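Local coordinates for succinylglutamate desuccinylase/aspartoacylase (Ruegeria sp. TM1040, PDB 3NA6), which probably hydrolyses an N-acyl amino acid, as a member of the succinylglutamate desuccinylase/aspartoacylase family of zinc-dependent hydrolases, at residues Asp282-Val287 / Ala324-Val329. Sequence-based numbering, arbitrary orientation. Where two conformers were deposited one is given.
Sequences DLVARV and AVIGVV
Val284 reaches across to Ala324 and Ile326 where two antiparallel beta sheets of the C-terminal beta domain face each other in a sandwich-like arrangement, one contributing strand 283-288 and the other strand 322-327. No hydrogen bond joins the two segments; the contact is wholly apolar and buried. Val284 divides its two methyls between the partners. CG1, which chi1 of 171° sets anti to the backbone N, meets Ala324 CB at 3.6 Å. CG2, placed beside that N, points to the end of Ile326 and lies a looser 4.2 Å from its CD1, the two side chains approaching tip to tip. A forked valine suits this place because one short residue can serve two residues that point the same way from the opposing strand, with Val325 between them turned away. Alanine suits the nearer position, its lone methyl fitting a close approach, and isoleucine the farther one, its extra methyl reaching where a single CB methyl would not. In Ile326, CG1 is anti to the carbonyl carbon (chi1 -59°), and the second torsion folds CD1 back beside CA, where it meets Val284. Leu308, on the strand next to 322-327, packs against both Ala324 and Ile326. Val284 also belongs to a classic beta bulge: it and Ala285 together face Tyr300 on the neighbouring strand. Its backbone psi of -36° departs from the extended form, as the bulge requires, and the CB bonds of Val284 and Ala285 therefore both point toward the other sheet. Ala285 adds almost nothing to the contact, because its CB stops 5.7 Å from the nearest atom of 324-329, Ala324 CB.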
ATOM      1  N   ASP A 282      23.128 -31.022 -20.573  1.00 35.60           N
ATOM      2  CA  ASP A 282      23.637 -30.604 -19.266  1.00 35.13           C
ATOM      3  C   ASP A 282      22.572 -29.821 -18.480  1.00 32.75           C
ATOM      4  O   ASP A 282      21.768 -29.066 -19.040  1.00 30.01           O
ATOM      5  CB  ASP A 282      24.863 -29.682 -19.398  1.00 37.48           C
ATOM      6  CG  ASP A 282      26.153 -30.424 -19.761  1.00 42.50           C
ATOM      7  OD1 ASP A 282      26.156 -31.671 -19.873  1.00 41.38           O
ATOM      8  OD2 ASP A 282      27.183 -29.720 -19.916  1.00 49.86           O
ATOM      9  N   LEU A 283      22.614 -29.996 -17.165  1.00 32.16           N
ATOM     10  CA  LEU A 283      21.775 -29.262 -16.236  1.00 30.83           C
ATOM     11  C   LEU A 283      22.183 -27.793 -16.274  1.00 30.53           C
ATOM     12  O   LEU A 283      23.351 -27.484 -16.126  1.00 31.40           O
ATOM     13  CB  LEU A 283      21.976 -29.848 -14.858  1.00 33.06           C
ATOM     14  CG  LEU A 283      20.974 -29.635 -13.748  1.00 37.19           C
ATOM     15  CD1 LEU A 283      19.570 -30.054 -14.143  1.00 30.92           C
ATOM     16  CD2 LEU A 283      21.486 -30.446 -12.562  1.00 36.20           C
ATOM     17  N   VAL A 284      21.231 -26.907 -16.541  1.00 26.17           N
ATOM     18  CA  VAL A 284      21.467 -25.456 -16.529  1.00 28.18           C
ATOM     19  C   VAL A 284      20.960 -24.814 -15.224  1.00 26.61           C
ATOM     20  O   VAL A 284      21.572 -23.864 -14.694  1.00 27.69           O
ATOM     21  CB  VAL A 284      20.779 -24.815 -17.721  1.00 27.44           C
ATOM     22  CG1 VAL A 284      20.789 -23.300 -17.648  1.00 24.45           C
ATOM     23  CG2 VAL A 284      21.465 -25.303 -18.983  1.00 19.11           C
ATOM     24  N   ALA A 285      19.850 -25.332 -14.718  1.00 25.92           N
ATOM     25  CA  ALA A 285      19.250 -24.797 -13.493  1.00 25.39           C
ATOM     26  C   ALA A 285      18.383 -25.818 -12.797  1.00 25.15           C
ATOM     27  O   ALA A 285      17.868 -26.769 -13.445  1.00 26.12           O
ATOM     28  CB  ALA A 285      18.441 -23.562 -13.799  1.00 22.98           C
ATOM     29  N   ARG A 286      18.223 -25.646 -11.483  0.50 23.87           N
ATOM     30  CA  ARG A 286      17.241 -26.413 -10.721  0.50 23.94           C
ATOM     31  C   ARG A 286      16.398 -25.476  -9.875  0.50 22.65           C
ATOM     32  O   ARG A 286      16.925 -24.527  -9.281  0.50 24.36           O
ATOM     33  CB  ARG A 286      17.917 -27.447  -9.827  0.50 24.42           C
ATOM     34  CG  ARG A 286      18.789 -28.429 -10.591  0.50 26.67           C
ATOM     35  CD  ARG A 286      19.281 -29.561  -9.710  0.50 14.01           C
ATOM     36  NE  ARG A 286      20.239 -29.112  -8.712  0.50 21.06           N
ATOM     37  CZ  ARG A 286      20.817 -29.918  -7.832  0.50 23.57           C
ATOM     38  NH1 ARG A 286      20.527 -31.222  -7.846  0.50 25.19           N
ATOM     39  NH2 ARG A 286      21.657 -29.422  -6.933  0.50 11.38           N
ATOM     40  N   VAL A 287      15.093 -25.750  -9.832  1.00 23.43           N
ATOM     41  CA  VAL A 287      14.163 -25.035  -8.969  1.00 22.56           C
ATOM     42  C   VAL A 287      13.743 -25.898  -7.754  1.00 22.58           C
ATOM     43  O   VAL A 287      13.150 -27.020  -7.913  1.00 24.23           O
ATOM     44  CB  VAL A 287      12.929 -24.530  -9.744  1.00 23.19           C
ATOM     45  CG1 VAL A 287      12.074 -23.630  -8.823  1.00 16.44           C
ATOM     46  CG2 VAL A 287      13.382 -23.687 -10.948  1.00 20.11           C
ATOM     47  N   ALA A 324      17.116 -18.974 -18.134  1.00 20.39           N
ATOM     48  CA  ALA A 324      18.424 -18.901 -18.731  1.00 23.61           C
ATOM     49  C   ALA A 324      18.293 -18.960 -20.239  1.00 25.52           C
ATOM     50  O   ALA A 324      17.292 -19.471 -20.775  1.00 25.49           O
ATOM     51  CB  ALA A 324      19.269 -20.065 -18.252  1.00 22.35           C
ATOM     52  N   VAL A 325      19.300 -18.425 -20.924  1.00 24.66           N
ATOM     53  CA  VAL A 325      19.372 -18.534 -22.371  1.00 23.53           C
ATOM     54  C   VAL A 325      20.782 -18.994 -22.712  1.00 26.33           C
ATOM     55  O   VAL A 325      21.756 -18.436 -22.199  1.00 24.95           O
ATOM     56  CB  VAL A 325      19.106 -17.175 -23.060  1.00 22.83           C
ATOM     57  CG1 VAL A 325      19.367 -17.279 -24.602  1.00 27.07           C
ATOM     58  CG2 VAL A 325      17.688 -16.677 -22.748  1.00 23.39           C
ATOM     59  N   ILE A 326      20.880 -20.024 -23.556  1.00 26.94           N
ATOM     60  CA  ILE A 326      22.163 -20.572 -24.015  1.00 29.11           C
ATOM     61  C   ILE A 326      22.483 -20.019 -25.402  1.00 31.01           C
ATOM     62  O   ILE A 326      21.709 -20.188 -26.334  1.00 36.00           O
ATOM     63  CB  ILE A 326      22.122 -22.117 -24.071  1.00 27.98           C
ATOM     64  CG1 ILE A 326      21.800 -22.698 -22.694  1.00 26.24           C
ATOM     65  CG2 ILE A 326      23.463 -22.685 -24.622  1.00 31.26           C
ATOM     66  CD1 ILE A 326      22.712 -22.162 -21.474  1.00 28.62           C
ATOM     67  N   GLY A 327      23.605 -19.335 -25.543  1.00 33.39           N
ATOM     68  CA  GLY A 327      24.006 -18.778 -26.844  1.00 33.33           C
ATOM     69  C   GLY A 327      25.112 -19.616 -27.457  1.00 34.37           C
ATOM     70  O   GLY A 327      25.660 -20.493 -26.794  1.00 36.03           O
ATOM     71  N   VAL A 328      25.462 -19.335 -28.710  1.00 34.92           N
ATOM     72  CA  VAL A 328      26.479 -20.105 -29.432  1.00 36.32           C
ATOM     73  C   VAL A 328      27.570 -19.181 -29.963  1.00 36.17           C
ATOM     74  O   VAL A 328      27.278 -18.210 -30.637  1.00 34.42           O
ATOM     75  CB  VAL A 328      25.837 -20.929 -30.567  1.00 39.22           C
ATOM     76  CG1 VAL A 328      26.875 -21.813 -31.275  1.00 40.28           C
ATOM     77  CG2 VAL A 328      24.723 -21.815 -29.992  1.00 36.46           C
ATOM     78  N   VAL A 329      28.824 -19.459 -29.607  1.00 37.68           N
ATOM     79  CA  VAL A 329      29.971 -18.653 -30.078  1.00 41.47           C
ATOM     80  C   VAL A 329      30.242 -18.937 -31.551  1.00 43.53           C
ATOM     81  O   VAL A 329      30.333 -20.095 -31.946  1.00 41.21           O
ATOM     82  CB  VAL A 329      31.255 -18.934 -29.260  1.00 41.88           C
ATOM     83  CG1 VAL A 329      32.467 -18.287 -29.919  1.00 42.92           C
ATOM     84  CG2 VAL A 329      31.073 -18.450 -27.822  1.00 42.35           C
TER